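Local coordinates for protein acRAF (Thiomonas intermedia, PDB 4LOW) that serves as an assembly factor for RuBisCO in the alpha-carboxysome, and belongs to the pterin-4a-carbinolamine dehydratase family, at residues P16-R21 and I60-A65; A28-F33 and T56-T61; A38-E43 and A79-L84. All blocks are in the same frame, centred on the assembly; numbering follows the deposited sequence.

Interaction 1 (P16-R21 and I60-A65); sequences PMLFKR and ITLDAA. With FMT (formic acid), chain C.
F19 turns its CG anti to the backbone N (chi1 168°), while T61 sets OG1 anti to its carbonyl carbon (chi1 -57°), and the two side chains meet across a non-hydrogen-bonded antiparallel pair. OG1 of T61 comes in the plane of the F19 ring, at its edge, 3.8 Å from CD1. On the other face L18 lies opposite L62, CB to CB 4.2 Å, and K20 opposite I60, both as hydrogen-bonded pairs. L18 N reaches L62 O at 2.9 Å, L62 N returns to L18 O at 2.8 Å, and K20 N gives a bond of 3.0 Å to I60 O. The answering bond from I60 N to K20 O, 2.9 Å long, is almost straight at 173°, though its donor is tilted from the carbonyl plane. These rungs join strands 17-23 and 57-63, the inner pair of a four-stranded antiparallel sheet whose L62 face packs on helix 72-84. Where the strands part, one water replaces a direct rung: it donates to P16 O at 2.7 Å and accepts from A64 N at 2.8 Å. The extended chain of K20 leads away from I60, and its NZ is held by the backbone oxygens of H5 and H7, residues of the histidine tag, and by a salt bridge to D82. At the far end, R21 N donates to O1 of a formic acid molecule that probably comes from the crystallisation liquor.

Interaction 2 (A28-F33 and T56-T61); sequences AQTRAF and TYVNIT. With FMT (formic acid), chain J.
The ring of F33 receives CG2 of V58 at its edge, close to the ring plane, with CD2 3.9 Å from that methyl. CD1 of I60 approaches obliquely, 4.0 Å from CZ. This is helix-on-sheet packing in an alpha+beta fold: helix 27-44 lies over strand 57-63, with local axes 8.9 Å apart and 31° from parallel. F33 reaches the strand because its CG stands anti to the backbone N (chi1 174°), which also brings the ring against those of F22 and F24, each inclined to it by about 40°. R31, whose CB leaves the helix on the side away from the strand, holds O1 of a formic acid molecule in the plane of its guanidinium, at the edge, 2.9 Å from NH1. R31 NH1 of the second subunit binds the same molecule, probably from the crystallisation liquor, which thus bridges the two chains; D35 gives R31 a salt bridge as well. One turn before F33, CG2 of T30 slides past V58, 3.8 Å from CG2 of that valine. The T30 hydroxyl has its strongest partner in T55 O, with S26 O also in hydrogen-bonding range. T30 OG1 lies 3.4 Å from T56 CA.

Interaction 3 (A38-E43 and A79-L84); sequences AALSEE and ARVDAL
Apolar packing carries most of this contact, and L40 supplies the centre of it: of the 216 Å² buried between the segments, 102 Å² belong to this one residue. L40 directs its CB at helix 72-84, and with CG anti to the backbone N (chi1 175°) its two methyls divide the surface of that helix. CD2 takes the inner position, 3.8 Å from CG2 of V81, whose side chain it crosses at about a right angle, and 3.9 Å from CD1 of L84, met obliquely.

The mixed apolar-polar contact lies at the outer side. CD1 of L40 sits obliquely against the R80 guanidinium, 3.5 Å from NE, and also meets R80 CB; R80 was modelled in two conformers, so this detail is less certain than the methyl packing. Cut back to an alanine, this position would probably leave a gap between the helices where V81 CG2 and L84 CD1 met the leucine, and R80 would lose the methyl on which its NE and CB rest.

Electrostatic pairing is at most long-range. E43 OE2 and R80 NH2 are 5.7 Å apart in the conformers described, an uncertain value since both residues have two, and no hydrogen bond links the segments. Nearby, K20 and W9 NE1 bind D82, and Y27 of the second subunit binds E42.

The local axes run 10.9 Å apart at 149°, close to antiparallel. Helices 27-44 and 72-84 pack side by side on one face of the antiparallel sheet, V81 touching F22 of strand 17-23: the helix-on-one-face layout of the pterin-4a-carbinolamine dehydratase fold.

Interactions 1 and 2 share I60 and T61 on strand 57-63, and interactions 2 and 3 share helix 27-44. CD1 of I60 lies 3.7 Å from CG1 of V81, and V81 O is 3.7 Å from CE1 of F33. Interactions 1 and 3 are tied by the salt bridge from K20 NZ to D82 OD1, 2.8 Å. On the other face of the sheet, R21 NH1 probably bonds to N59 OD1 at 2.9 Å, linking interactions 1 and 2. A nickel ion lies about 10 Å from the K20 side chain, but the nickel site is made by tag residues H2 and H4 and is no evidence of a natural one. Interactions 2 and 3 both reach the second subunit.

Interaction 1 (P16-R21 and I60-A65)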
# COMPACT_ATOMS: atom_id res chain seq x y z
N PRO A 16 -9.09 -17.42 8.38
CA PRO A 16 -8.97 -16.18 9.15
C PRO A 16 -7.82 -15.27 8.77
O PRO A 16 -6.74 -15.72 8.42
CB PRO A 16 -8.84 -16.66 10.60
CG PRO A 16 -8.43 -18.08 10.51
CD PRO A 16 -9.14 -18.59 9.28
N MET A 17 -8.07 -13.97 8.84
CA MET A 17 -7.07 -12.94 8.61
C MET A 17 -7.14 -12.00 9.77
O MET A 17 -8.14 -12.00 10.50
CB MET A 17 -7.31 -12.17 7.30
CG MET A 17 -7.10 -13.01 6.05
SD MET A 17 -7.87 -12.29 4.60
CE MET A 17 -9.62 -12.66 4.92
N LEU A 18 -6.06 -11.23 9.98
CA LEU A 18 -6.09 -10.14 10.95
C LEU A 18 -6.10 -8.84 10.12
O LEU A 18 -5.31 -8.70 9.19
CB LEU A 18 -4.87 -10.10 11.85
CG LEU A 18 -4.79 -11.23 12.86
CD1 LEU A 18 -3.45 -11.22 13.55
CD2 LEU A 18 -5.98 -11.15 13.88
N PHE A 19 -6.96 -7.88 10.48
CA PHE A 19 -7.10 -6.65 9.71
C PHE A 19 -6.97 -5.47 10.67
O PHE A 19 -7.60 -5.48 11.75
CB PHE A 19 -8.48 -6.62 9.00
CG PHE A 19 -8.79 -5.25 8.42
CD1 PHE A 19 -8.31 -4.89 7.17
CD2 PHE A 19 -9.51 -4.31 9.16
CE1 PHE A 19 -8.46 -3.58 6.71
CE2 PHE A 19 -9.62 -3.00 8.71
CZ PHE A 19 -9.09 -2.65 7.50
N LYS A 20 -6.27 -4.40 10.26
CA LYS A 20 -6.33 -3.19 11.06
C LYS A 20 -6.09 -1.99 10.19
O LYS A 20 -5.24 -2.00 9.30
CB LYS A 20 -5.30 -3.22 12.20
CG LYS A 20 -5.41 -2.04 13.17
CD LYS A 20 -4.59 -2.33 14.43
CE LYS A 20 -4.47 -1.10 15.28
NZ LYS A 20 -3.70 -1.44 16.53
N ARG A 21 -6.81 -0.92 10.49
CA ARG A 21 -6.62 0.40 9.85
C ARG A 21 -5.90 1.34 10.79
O ARG A 21 -6.27 1.47 11.98
CB ARG A 21 -7.99 0.96 9.50
CG ARG A 21 -7.98 2.39 8.93
CD ARG A 21 -9.41 2.89 8.70
NE ARG A 21 -9.46 4.16 7.95
CZ ARG A 21 -9.48 4.23 6.63
NH1 ARG A 21 -9.40 3.12 5.90
NH2 ARG A 21 -9.61 5.41 6.03
N ILE A 60 -3.98 -2.77 6.85
CA ILE A 60 -3.11 -3.92 6.73
C ILE A 60 -3.88 -5.20 6.96
O ILE A 60 -4.66 -5.31 7.91
CB ILE A 60 -1.99 -3.78 7.77
CG1 ILE A 60 -1.24 -2.45 7.54
CG2 ILE A 60 -1.03 -5.00 7.70
CD1 ILE A 60 -0.23 -2.13 8.59
N THR A 61 -3.62 -6.20 6.11
CA THR A 61 -4.24 -7.51 6.23
C THR A 61 -3.15 -8.55 6.40
O THR A 61 -2.25 -8.61 5.56
CB THR A 61 -5.04 -7.82 4.95
OG1 THR A 61 -5.98 -6.79 4.77
CG2 THR A 61 -5.77 -9.14 5.05
N LEU A 62 -3.24 -9.38 7.45
CA LEU A 62 -2.25 -10.42 7.69
C LEU A 62 -2.94 -11.74 7.51
O LEU A 62 -4.04 -11.94 8.02
CB LEU A 62 -1.70 -10.34 9.13
CG LEU A 62 -1.17 -9.00 9.56
CD1 LEU A 62 -0.72 -9.02 11.03
CD2 LEU A 62 -0.05 -8.48 8.65
N ASP A 63 -2.29 -12.68 6.81
CA ASP A 63 -2.90 -13.99 6.58
C ASP A 63 -2.26 -15.01 7.44
O ASP A 63 -1.16 -14.79 7.94
CB ASP A 63 -2.87 -14.39 5.09
CG ASP A 63 -1.54 -14.38 4.37
OD1 ASP A 63 -0.58 -13.80 4.91
OD2 ASP A 63 -1.49 -14.85 3.21
N ALA A 64 -2.97 -16.15 7.61
CA ALA A 64 -2.55 -17.29 8.38
C ALA A 64 -1.40 -17.97 7.65
O ALA A 64 -1.48 -18.19 6.44
CB ALA A 64 -3.72 -18.26 8.55
N ALA A 65 -0.31 -18.25 8.40
CA ALA A 65 0.94 -18.85 7.90
C ALA A 65 0.76 -20.23 7.26
O ALA A 65 0.06 -21.07 7.82
CB ALA A 65 1.97 -18.91 9.01
C FMT C . -9.77 -2.11 12.70
O1 FMT C . -9.03 -1.15 12.33
O2 FMT C . -9.25 -3.00 13.59
O HOH W 1 -5.38 -16.46 6.16

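Interaction 2 (A28-F33 and T56-T61)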
# COMPACT_ATOMS: atom_id res chain seq x y z
N ALA A 28 3.45 13.01 6.06
CA ALA A 28 4.76 12.69 6.63
C ALA A 28 4.66 11.55 7.61
O ALA A 28 5.51 10.66 7.62
CB ALA A 28 5.35 13.90 7.34
N GLN A 29 3.62 11.54 8.44
CA GLN A 29 3.47 10.50 9.45
C GLN A 29 3.09 9.17 8.81
O GLN A 29 3.62 8.11 9.17
CB GLN A 29 2.42 10.92 10.51
CG GLN A 29 2.92 12.05 11.41
CD GLN A 29 1.82 12.86 12.07
OE1 GLN A 29 0.98 13.50 11.41
NE2 GLN A 29 1.81 12.88 13.39
N THR A 30 2.18 9.22 7.82
CA THR A 30 1.79 7.99 7.11
C THR A 30 2.99 7.39 6.38
O THR A 30 3.22 6.19 6.44
CB THR A 30 0.74 8.36 6.08
OG1 THR A 30 -0.32 9.04 6.73
CG2 THR A 30 0.18 7.15 5.35
N ARG A 31 3.79 8.25 5.75
CA ARG A 31 4.95 7.78 4.99
C ARG A 31 6.02 7.20 5.90
O ARG A 31 6.64 6.19 5.55
CB ARG A 31 5.48 8.93 4.12
CG ARG A 31 6.52 8.53 3.12
CD ARG A 31 5.97 7.49 2.13
NE ARG A 31 6.45 6.15 2.41
CZ ARG A 31 6.21 5.09 1.66
NH1 ARG A 31 5.28 5.14 0.70
NH2 ARG A 31 6.84 3.95 1.89
N ALA A 32 6.24 7.82 7.06
CA ALA A 32 7.23 7.27 8.00
C ALA A 32 6.76 5.90 8.45
O ALA A 32 7.57 4.98 8.52
CB ALA A 32 7.38 8.19 9.19
N PHE A 33 5.47 5.73 8.70
CA PHE A 33 4.96 4.41 9.10
C PHE A 33 5.13 3.39 7.96
O PHE A 33 5.56 2.27 8.19
CB PHE A 33 3.50 4.57 9.51
CG PHE A 33 2.82 3.27 9.81
CD1 PHE A 33 3.08 2.59 11.00
CD2 PHE A 33 1.85 2.78 8.98
CE1 PHE A 33 2.37 1.44 11.35
CE2 PHE A 33 1.13 1.64 9.33
CZ PHE A 33 1.40 0.98 10.52
N THR A 56 -3.37 9.51 4.30
CA THR A 56 -3.55 9.66 5.76
C THR A 56 -3.97 8.38 6.44
O THR A 56 -4.31 8.39 7.63
CB THR A 56 -4.54 10.79 6.09
OG1 THR A 56 -5.80 10.46 5.51
CG2 THR A 56 -4.07 12.15 5.61
N TYR A 57 -3.86 7.22 5.77
CA TYR A 57 -4.28 5.99 6.40
C TYR A 57 -3.64 4.80 5.73
O TYR A 57 -3.26 4.88 4.53
CB TYR A 57 -5.84 5.82 6.39
CG TYR A 57 -6.45 5.98 5.03
CD1 TYR A 57 -6.46 4.92 4.13
CD2 TYR A 57 -6.93 7.21 4.59
CE1 TYR A 57 -6.96 5.07 2.84
CE2 TYR A 57 -7.42 7.38 3.29
CZ TYR A 57 -7.42 6.30 2.42
OH TYR A 57 -7.93 6.49 1.16
N VAL A 58 -3.55 3.71 6.47
CA VAL A 58 -2.95 2.47 5.97
C VAL A 58 -3.77 1.32 6.53
O VAL A 58 -3.94 1.22 7.76
CB VAL A 58 -1.48 2.33 6.45
CG1 VAL A 58 -0.89 1.01 5.93
CG2 VAL A 58 -0.63 3.51 6.02
N ASN A 59 -4.28 0.45 5.67
CA ASN A 59 -5.05 -0.71 6.04
C ASN A 59 -4.20 -1.95 5.82
O ASN A 59 -3.71 -2.16 4.71
CB ASN A 59 -6.26 -0.81 5.13
CG ASN A 59 -7.16 0.40 5.20
OD1 ASN A 59 -7.81 0.66 6.22
ND2 ASN A 59 -7.26 1.13 4.09
N ILE A 60 -3.98 -2.77 6.85
CA ILE A 60 -3.11 -3.92 6.73
C ILE A 60 -3.88 -5.20 6.96
O ILE A 60 -4.66 -5.31 7.91
CB ILE A 60 -1.99 -3.78 7.77
CG1 ILE A 60 -1.24 -2.45 7.54
CG2 ILE A 60 -1.03 -5.00 7.70
CD1 ILE A 60 -0.23 -2.13 8.59
N THR A 61 -3.62 -6.20 6.11
CA THR A 61 -4.24 -7.51 6.23
C THR A 61 -3.15 -8.55 6.40
O THR A 61 -2.25 -8.61 5.56
CB THR A 61 -5.04 -7.82 4.95
OG1 THR A 61 -5.98 -6.79 4.77
CG2 THR A 61 -5.77 -9.14 5.05
C FMT J . 4.52 1.75 0.30
O1 FMT J . 5.16 2.48 -0.45
O2 FMT J . 5.16 1.19 1.30

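Interaction 3 (A38-E43 and A79-L84)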
# COMPACT_ATOMS: atom_id res chain seq x y z
N ALA A 38 7.94 -1.43 5.82
CA ALA A 38 8.75 -2.16 4.86
C ALA A 38 10.00 -2.71 5.57
O ALA A 38 10.33 -3.89 5.38
CB ALA A 38 9.16 -1.22 3.75
N ALA A 39 10.65 -1.90 6.43
CA ALA A 39 11.82 -2.37 7.16
C ALA A 39 11.48 -3.57 8.04
O ALA A 39 12.26 -4.53 8.10
CB ALA A 39 12.43 -1.23 7.98
N LEU A 40 10.33 -3.53 8.70
CA LEU A 40 9.89 -4.63 9.55
C LEU A 40 9.69 -5.93 8.76
O LEU A 40 10.11 -7.00 9.23
CB LEU A 40 8.58 -4.23 10.24
CG LEU A 40 7.95 -5.36 11.07
CD1 LEU A 40 8.84 -5.76 12.25
CD2 LEU A 40 6.62 -4.95 11.55
N SER A 41 9.06 -5.86 7.61
CA SER A 41 8.81 -7.03 6.77
C SER A 41 10.08 -7.66 6.32
O SER A 41 10.21 -8.90 6.28
CB SER A 41 7.98 -6.63 5.55
OG SER A 41 6.61 -6.76 5.89
N GLU A 42 11.07 -6.83 6.00
CA GLU A 42 12.37 -7.34 5.56
C GLU A 42 13.12 -7.97 6.75
O GLU A 42 13.74 -9.02 6.58
CB GLU A 42 13.19 -6.21 4.95
CG GLU A 42 12.60 -5.69 3.65
CD GLU A 42 12.87 -4.23 3.34
OE1 GLU A 42 13.71 -3.62 4.04
OE2 GLU A 42 12.22 -3.70 2.41
N GLU A 43 13.03 -7.35 7.94
CA GLU A 43 13.67 -7.84 9.16
C GLU A 43 13.19 -9.23 9.54
O GLU A 43 13.98 -10.08 9.97
CB GLU A 43 13.36 -6.88 10.34
CG GLU A 43 14.20 -7.14 11.58
CD GLU A 43 15.68 -6.91 11.34
OE1 GLU A 43 16.02 -6.10 10.44
OE2 GLU A 43 16.50 -7.54 12.05
N ALA A 79 1.71 -6.98 16.59
CA ALA A 79 2.12 -6.15 17.71
C ALA A 79 3.34 -5.28 17.36
O ALA A 79 3.45 -4.16 17.83
CB ALA A 79 2.45 -7.03 18.92
N ARG A 80 4.26 -5.78 16.56
CA ARG A 80 5.38 -4.91 16.17
C ARG A 80 4.88 -3.79 15.24
O ARG A 80 5.33 -2.64 15.39
CB ARG A 80 6.52 -5.71 15.56
CG ARG A 80 7.29 -6.51 16.62
CD ARG A 80 8.07 -7.63 15.99
NE ARG A 80 9.33 -7.18 15.42
CZ ARG A 80 10.29 -8.00 15.02
NH1 ARG A 80 10.15 -9.32 15.15
NH2 ARG A 80 11.41 -7.52 14.51
N VAL A 81 3.87 -4.09 14.35
CA VAL A 81 3.29 -3.02 13.52
C VAL A 81 2.67 -1.96 14.44
O VAL A 81 2.92 -0.76 14.25
CB VAL A 81 2.25 -3.58 12.58
CG1 VAL A 81 1.50 -2.46 11.87
CG2 VAL A 81 2.87 -4.50 11.56
N ASP A 82 1.92 -2.38 15.49
CA ASP A 82 1.35 -1.42 16.44
C ASP A 82 2.45 -0.55 17.07
O ASP A 82 2.26 0.66 17.23
CB ASP A 82 0.61 -2.14 17.55
CG ASP A 82 -0.70 -2.74 17.13
OD1 ASP A 82 -1.12 -2.50 15.99
OD2 ASP A 82 -1.28 -3.48 17.94
N ALA A 83 3.61 -1.15 17.41
CA ALA A 83 4.68 -0.38 18.02
C ALA A 83 5.26 0.63 17.04
O ALA A 83 5.71 1.70 17.49
CB ALA A 83 5.78 -1.30 18.53
N LEU A 84 5.27 0.34 15.72
CA LEU A 84 5.75 1.31 14.74
C LEU A 84 4.80 2.50 14.67
O LEU A 84 5.23 3.61 14.34
CB LEU A 84 5.84 0.70 13.34
CG LEU A 84 6.80 -0.49 13.16
CD1 LEU A 84 6.70 -1.04 11.74
CD2 LEU A 84 8.24 -0.13 13.52